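Side-chain contacts in SusD superfamily protein (Bacteroides fragilis NCTC 9343, PDB 3NQP), which probably binds glycans at the bacterial outer membrane, as a SusD-family lipoprotein working in nutrient uptake: residues P426-D430 with F431-E435; G464-P467 with L468-K472. One frame throughout, in Å; residues are numbered along the deposited sequence.

Contact 1 of 2, residues P426-D430 with F431-E435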
ATOM      1  N   PRO A 426      19.387   1.916 -18.416  1.00 16.49           N
ATOM      2  CA  PRO A 426      20.720   2.515 -18.508  1.00 16.42           C
ATOM      3  C   PRO A 426      20.724   3.758 -17.661  1.00 18.36           C
ATOM      4  O   PRO A 426      19.695   4.443 -17.579  1.00 15.41           O
ATOM      5  CB  PRO A 426      20.860   2.861 -20.006  1.00 17.81           C
ATOM      6  CG  PRO A 426      19.426   3.097 -20.498  1.00 16.98           C
ATOM      7  CD  PRO A 426      18.511   2.310 -19.553  1.00 17.66           C
ATOM      8  N   GLU A 427      21.852   4.052 -17.023  1.00 19.18           N
ATOM      9  CA  GLU A 427      21.894   5.181 -16.126  1.00 19.19           C
ATOM     10  C   GLU A 427      21.758   6.482 -16.908  1.00 19.01           C
ATOM     11  O   GLU A 427      22.102   6.545 -18.095  1.00 17.85           O
ATOM     12  CB  GLU A 427      23.167   5.140 -15.257  1.00 20.62           C
ATOM     13  CG  GLU A 427      24.404   5.866 -15.752  1.00 29.96           C
ATOM     14  CD  GLU A 427      25.483   5.932 -14.654  1.00 31.64           C
ATOM     15  OE1 GLU A 427      25.976   4.860 -14.321  1.00 27.82           O
ATOM     16  OE2 GLU A 427      25.803   7.032 -14.122  1.00 45.37           O
ATOM     17  N   THR A 428      21.238   7.516 -16.252  1.00 16.48           N
ATOM     18  CA  THR A 428      21.051   8.800 -16.915  1.00 17.59           C
ATOM     19  C   THR A 428      21.054   9.905 -15.904  1.00 15.44           C
ATOM     20  O   THR A 428      20.648   9.710 -14.749  1.00 15.16           O
ATOM     21  CB  THR A 428      19.757   8.888 -17.736  1.00 18.95           C
ATOM     22  OG1 THR A 428      19.674  10.210 -18.305  1.00 18.47           O
ATOM     23  CG2 THR A 428      18.497   8.591 -16.868  1.00 13.56           C
ATOM     24  N   ALA A 429      21.491  11.082 -16.357  1.00 16.02           N
ATOM     25  CA  ALA A 429      21.470  12.291 -15.545  1.00 15.09           C
ATOM     26  C   ALA A 429      20.105  13.012 -15.521  1.00 15.18           C
ATOM     27  O   ALA A 429      19.881  13.942 -14.737  1.00 14.87           O
ATOM     28  CB  ALA A 429      22.575  13.271 -16.033  1.00 19.36           C
ATOM     29  N   ASP A 430      19.193  12.566 -16.364  1.00 14.80           N
ATOM     30  CA  ASP A 430      17.911  13.179 -16.477  1.00 13.27           C
ATOM     31  C   ASP A 430      17.017  12.765 -15.315  1.00 15.99           C
ATOM     32  O   ASP A 430      16.536  11.590 -15.227  1.00 13.76           O
ATOM     33  CB  ASP A 430      17.267  12.774 -17.799  1.00 16.07           C
ATOM     34  CG  ASP A 430      16.001  13.566 -18.081  1.00 19.64           C
ATOM     35  OD1 ASP A 430      14.896  13.020 -17.930  1.00 23.65           O
ATOM     36  OD2 ASP A 430      16.123  14.737 -18.408  1.00 29.82           O
ATOM     37  N   PHE A 431      16.762  13.741 -14.437  1.00 14.80           N
ATOM     38  CA  PHE A 431      15.942  13.519 -13.261  1.00 16.19           C
ATOM     39  C   PHE A 431      14.583  12.945 -13.636  1.00 11.60           C
ATOM     40  O   PHE A 431      14.100  12.004 -13.002  1.00 11.34           O
ATOM     41  CB  PHE A 431      15.738  14.813 -12.467  1.00 17.06           C
ATOM     42  CG  PHE A 431      14.938  14.622 -11.206  1.00 13.87           C
ATOM     43  CD1 PHE A 431      13.538  14.591 -11.248  1.00 13.30           C
ATOM     44  CD2 PHE A 431      15.573  14.486  -9.980  1.00 12.64           C
ATOM     45  CE1 PHE A 431      12.782  14.385 -10.093  1.00 12.04           C
ATOM     46  CE2 PHE A 431      14.806  14.284  -8.802  1.00 17.52           C
ATOM     47  CZ  PHE A 431      13.402  14.244  -8.877  1.00 12.73           C
ATOM     48  N   THR A 432      13.969  13.488 -14.677  1.00 10.41           N
ATOM     49  CA  THR A 432      12.615  13.092 -15.051  1.00  9.89           C
ATOM     50  C   THR A 432      12.608  11.627 -15.481  1.00 11.27           C
ATOM     51  O   THR A 432      11.719  10.845 -15.128  1.00  8.08           O
ATOM     52  CB  THR A 432      12.055  13.965 -16.190  1.00 13.83           C
ATOM     53  OG1 THR A 432      11.999  15.347 -15.769  1.00 11.63           O
ATOM     54  CG2 THR A 432      10.622  13.527 -16.564  1.00 13.26           C
ATOM     55  N   THR A 433      13.595  11.249 -16.278  1.00 10.54           N
ATOM     56  CA  THR A 433      13.600   9.866 -16.823  1.00  9.18           C
ATOM     57  C   THR A 433      13.727   8.899 -15.639  1.00  9.09           C
ATOM     58  O   THR A 433      13.047   7.884 -15.590  1.00  8.56           O
ATOM     59  CB  THR A 433      14.739   9.685 -17.810  1.00 10.54           C
ATOM     60  OG1 THR A 433      14.603  10.667 -18.823  1.00  9.98           O
ATOM     61  CG2 THR A 433      14.761   8.237 -18.481  1.00  9.75           C
ATOM     62  N   ASN A 434      14.617   9.218 -14.692  1.00 10.43           N
ATOM     63  CA  ASN A 434      14.812   8.437 -13.494  1.00  8.51           C
ATOM     64  C   ASN A 434      13.551   8.360 -12.632  1.00 10.30           C
ATOM     65  O   ASN A 434      13.159   7.276 -12.206  1.00  9.25           O
ATOM     66  CB  ASN A 434      15.922   9.011 -12.620  1.00 13.17           C
ATOM     67  CG  ASN A 434      17.334   8.736 -13.159  1.00 11.33           C
ATOM     68  OD1 ASN A 434      17.608   7.711 -13.812  1.00 13.19           O
ATOM     69  ND2 ASN A 434      18.232   9.665 -12.880  1.00 14.68           N
ATOM     70  N   GLU A 435      12.938   9.503 -12.316  1.00  9.61           N
ATOM     71  CA  GLU A 435      11.710   9.501 -11.476  1.00  8.55           C
ATOM     72  C   GLU A 435      10.618   8.648 -12.118  1.00  8.15           C
ATOM     73  O   GLU A 435       9.973   7.832 -11.455  1.00 10.39           O
ATOM     74  CB  GLU A 435      11.201  10.930 -11.259  1.00  7.53           C
ATOM     75  CG  GLU A 435      10.276  11.063 -10.106  1.00 12.56           C
ATOM     76  CD  GLU A 435      10.998  11.304  -8.783  1.00 11.00           C
ATOM     77  OE1 GLU A 435      12.176  10.903  -8.629  1.00  9.59           O
ATOM     78  OE2 GLU A 435      10.385  11.906  -7.885  1.00 11.77           O
TER
HETATM   79  O   HOH W   1      20.088   6.570 -13.789  1.00 15.76           O
HETATM   80  O   HOH W   2      14.251  16.638 -16.915  1.00 29.86           O
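The N-terminal cap of helix 431-445 is built by Asp430, whose carboxylate turns back over the first turn and takes two donors from Thr433 on a single oxygen. Asp430 OD1 accepts from Thr433 N at 2.7 Å, on the anti side of the carboxylate, and from Thr433 OG1 at 2.5 Å; the two donors come from opposite faces of the carboxylate plane. Aspartate suits this place because its short side chain, with CG anti to the backbone N (chi1 -171°), reaches the Thr433 amide in the first turn of the helix, as an N-cap side chain does. Threonine at 433 fits as well: OG1 lies beside its own backbone N, which brings both donors to the same acceptor. The other carboxylate oxygen, Asp430 OD2, is bridged by a water to Thr432 OG1, which is also bonded to Leu461 O. Behind the cap, Asn434 N donates to Asp430 O and closes the first helical turn.

Asn434 also ties the helix to the incoming loop. Its ND2 donates to Thr428 O at 3.1 Å, tilted 34° from the carbonyl plane, while OD1 lies 3.3 Å from Thr428 CG2; the two side chains run past each other in opposite directions. A second water accepts from Thr428 N and lies close to Asn434 OD1, which is also hydrogen-bonded to Tyr425 OH. Thr428 OG1 accepts from Asp430 N in an ST turn just before the cap.

The cap lies near the surface, where the loop after helix 420-423 runs into helix 431-445. Asn434 packs on helix 399-414 and donates through ND2 to Asn394 OD1 of helix 382-396, joining the new helix to both.

Contact 2 of 2, residues G464-P467 with L468-K472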
ATOM      1  N   GLY A 464      12.549  19.253  -7.017  1.00 13.79           N
ATOM      2  CA  GLY A 464      11.876  20.419  -6.476  1.00 14.37           C
ATOM      3  C   GLY A 464      10.643  20.853  -7.243  1.00 15.80           C
ATOM      4  O   GLY A 464      10.109  21.914  -6.937  1.00 15.46           O
ATOM      5  N   GLY A 465      10.189  20.044  -8.222  1.00 12.03           N
ATOM      6  CA  GLY A 465       9.172  20.471  -9.155  1.00 12.75           C
ATOM      7  C   GLY A 465       7.757  19.957  -8.874  1.00 12.72           C
ATOM      8  O   GLY A 465       7.416  19.630  -7.744  1.00 12.52           O
ATOM      9  N   THR A 466       6.955  19.812  -9.931  1.00 15.71           N
ATOM     10  CA  THR A 466       5.515  19.529  -9.775  1.00 12.96           C
ATOM     11  C   THR A 466       5.215  18.071  -9.393  1.00 13.30           C
ATOM     12  O   THR A 466       5.759  17.158 -10.013  1.00 10.91           O
ATOM     13  CB  THR A 466       4.812  19.820 -11.095  1.00 15.89           C
ATOM     14  OG1 THR A 466       5.248  21.094 -11.552  1.00 13.88           O
ATOM     15  CG2 THR A 466       3.283  19.827 -10.940  1.00 13.94           C
ATOM     16  N   PRO A 467       4.336  17.851  -8.400  1.00 12.10           N
ATOM     17  CA  PRO A 467       3.905  16.477  -8.124  1.00  9.42           C
ATOM     18  C   PRO A 467       3.392  15.767  -9.370  1.00 11.03           C
ATOM     19  O   PRO A 467       2.682  16.377 -10.236  1.00  8.67           O
ATOM     20  CB  PRO A 467       2.784  16.655  -7.115  1.00 14.40           C
ATOM     21  CG  PRO A 467       3.175  17.887  -6.357  1.00 12.32           C
ATOM     22  CD  PRO A 467       3.860  18.804  -7.366  1.00 15.26           C
ATOM     23  N   LEU A 468       3.732  14.493  -9.485  1.00  9.57           N
ATOM     24  CA  LEU A 468       3.360  13.769 -10.705  1.00 10.51           C
ATOM     25  C   LEU A 468       1.836  13.593 -10.879  1.00 13.62           C
ATOM     26  O   LEU A 468       1.400  13.368 -11.986  1.00 11.18           O
ATOM     27  CB  LEU A 468       4.058  12.419 -10.790  1.00  9.38           C
ATOM     28  CG  LEU A 468       5.538  12.422 -11.148  1.00 13.67           C
ATOM     29  CD1 LEU A 468       6.027  10.956 -11.291  1.00  8.27           C
ATOM     30  CD2 LEU A 468       5.898  13.319 -12.396  1.00  7.62           C
ATOM     31  N   VAL A 469       1.052  13.687  -9.797  1.00 11.15           N
ATOM     32  CA  VAL A 469      -0.412  13.631  -9.888  1.00 10.56           C
ATOM     33  C   VAL A 469      -0.937  14.770 -10.813  1.00 11.81           C
ATOM     34  O   VAL A 469      -1.976  14.613 -11.474  1.00 15.54           O
ATOM     35  CB  VAL A 469      -1.074  13.729  -8.499  1.00 11.92           C
ATOM     36  CG1 VAL A 469      -0.769  15.106  -7.885  1.00  8.73           C
ATOM     37  CG2 VAL A 469      -2.575  13.487  -8.572  1.00 12.07           C
ATOM     38  N   PHE A 470      -0.205  15.883 -10.901  1.00 13.57           N
ATOM     39  CA  PHE A 470      -0.572  17.009 -11.788  1.00 11.25           C
ATOM     40  C   PHE A 470       0.028  17.012 -13.205  1.00 14.35           C
ATOM     41  O   PHE A 470      -0.242  17.942 -14.005  1.00 10.79           O
ATOM     42  CB  PHE A 470      -0.168  18.341 -11.131  1.00 13.55           C
ATOM     43  CG  PHE A 470      -0.850  18.638  -9.801  1.00 15.51           C
ATOM     44  CD1 PHE A 470      -2.237  18.609  -9.673  1.00 15.49           C
ATOM     45  CD2 PHE A 470      -0.094  19.044  -8.699  1.00 14.81           C
ATOM     46  CE1 PHE A 470      -2.859  18.945  -8.446  1.00 11.75           C
ATOM     47  CE2 PHE A 470      -0.710  19.395  -7.478  1.00 17.59           C
ATOM     48  CZ  PHE A 470      -2.110  19.306  -7.352  1.00 15.54           C
ATOM     49  N   CYS A 471       0.783  15.963 -13.553  1.00 12.60           N
ATOM     50  CA  CYS A 471       1.480  15.897 -14.837  1.00 12.22           C
ATOM     51  C   CYS A 471       0.927  14.761 -15.676  1.00 11.80           C
ATOM     52  O   CYS A 471       0.620  13.670 -15.166  1.00 11.15           O
ATOM     53  CB  CYS A 471       2.987  15.676 -14.624  1.00 10.45           C
ATOM     54  SG  CYS A 471       3.774  16.903 -13.532  1.00 13.91           S
ATOM     55  N   LYS A 472       0.838  14.986 -16.985  1.00 12.05           N
ATOM     56  CA  LYS A 472       0.390  13.938 -17.896  1.00 14.61           C
ATOM     57  C   LYS A 472       1.315  12.709 -17.818  1.00 13.28           C
ATOM     58  O   LYS A 472       0.870  11.573 -18.025  1.00 12.62           O
ATOM     59  CB  LYS A 472       0.273  14.454 -19.349  1.00 17.68           C
ATOM     60  CG  LYS A 472       1.574  14.934 -19.998  1.00 21.21           C
ATOM     61  CD  LYS A 472       1.309  15.401 -21.498  1.00 25.97           C
ATOM     62  CE  LYS A 472       2.608  15.732 -22.234  1.00 32.66           C
ATOM     63  NZ  LYS A 472       3.506  16.688 -21.470  1.00 38.20           N
TER
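Phe470 leans back on Thr466 and Pro467 where the chain tightens into the short 3-10 segment 468-470. Its CB lies 3.6 Å from Pro467 O and 3.8 Å from Thr466 CG2. From there CG stands anti to the carbonyl carbon (chi1 -62°), and this carries the ring alongside the proline, the two side chains pointing the same way. CD2 is the ring atom that does most of the touching: it lies 4.1 Å from Pro467 CB, with Pro467 CG and CD only slightly farther off. Thr466 CG2 meets the ring at its edge, near the ring plane, the two side chains crossing at about a right angle. One face of the ring receives Val469 CG1, 4.0 Å above the plane and over its centre, and the same methyl touches Pro467 CB.

The turn beneath these side chains is closed by Phe470 N, which donates to Pro467 O at 3.0 Å, and Cys471 N to Leu468 O follows in the next step. Proline is well placed just before the 3-10 segment: it has no N-H to give, its ring restricts phi, and its carbonyl still accepts. The methyl of Thr466 has a second neighbour in Cys471 SG, 3.9 Å away; cysteine brings a short side chain whose polarisable sulfur packs against the methyl.

The turn belongs to the long loop between helices 452-458 and 498-503. Val469 rests on Trp453 and Leu456 of the first of these, while Leu468 reaches Leu436 and Leu439 of helix 431-445, and Phe470 packs on Lys485 and Leu492, farther along the same loop.

How the contacts relate
Contact 1 opens helix 431-445, and contact 2 comes later in the chain, beyond helix 452-458. Their centres are 16 Å apart and their nearest atoms about 4 Å, without touching. Helix 431-445 links them: residues 426-435 start it, and Leu468 of contact 2 packs just beyond, on Leu436 and Leu439. The connecting loop adds a second tie, for Leu461 O is hydrogen-bonded to Thr432 OG1, and the side chain of Leu468 rests on Leu461. Contact 1 is polar and near the surface, whereas contact 2 is largely apolar and partly buried.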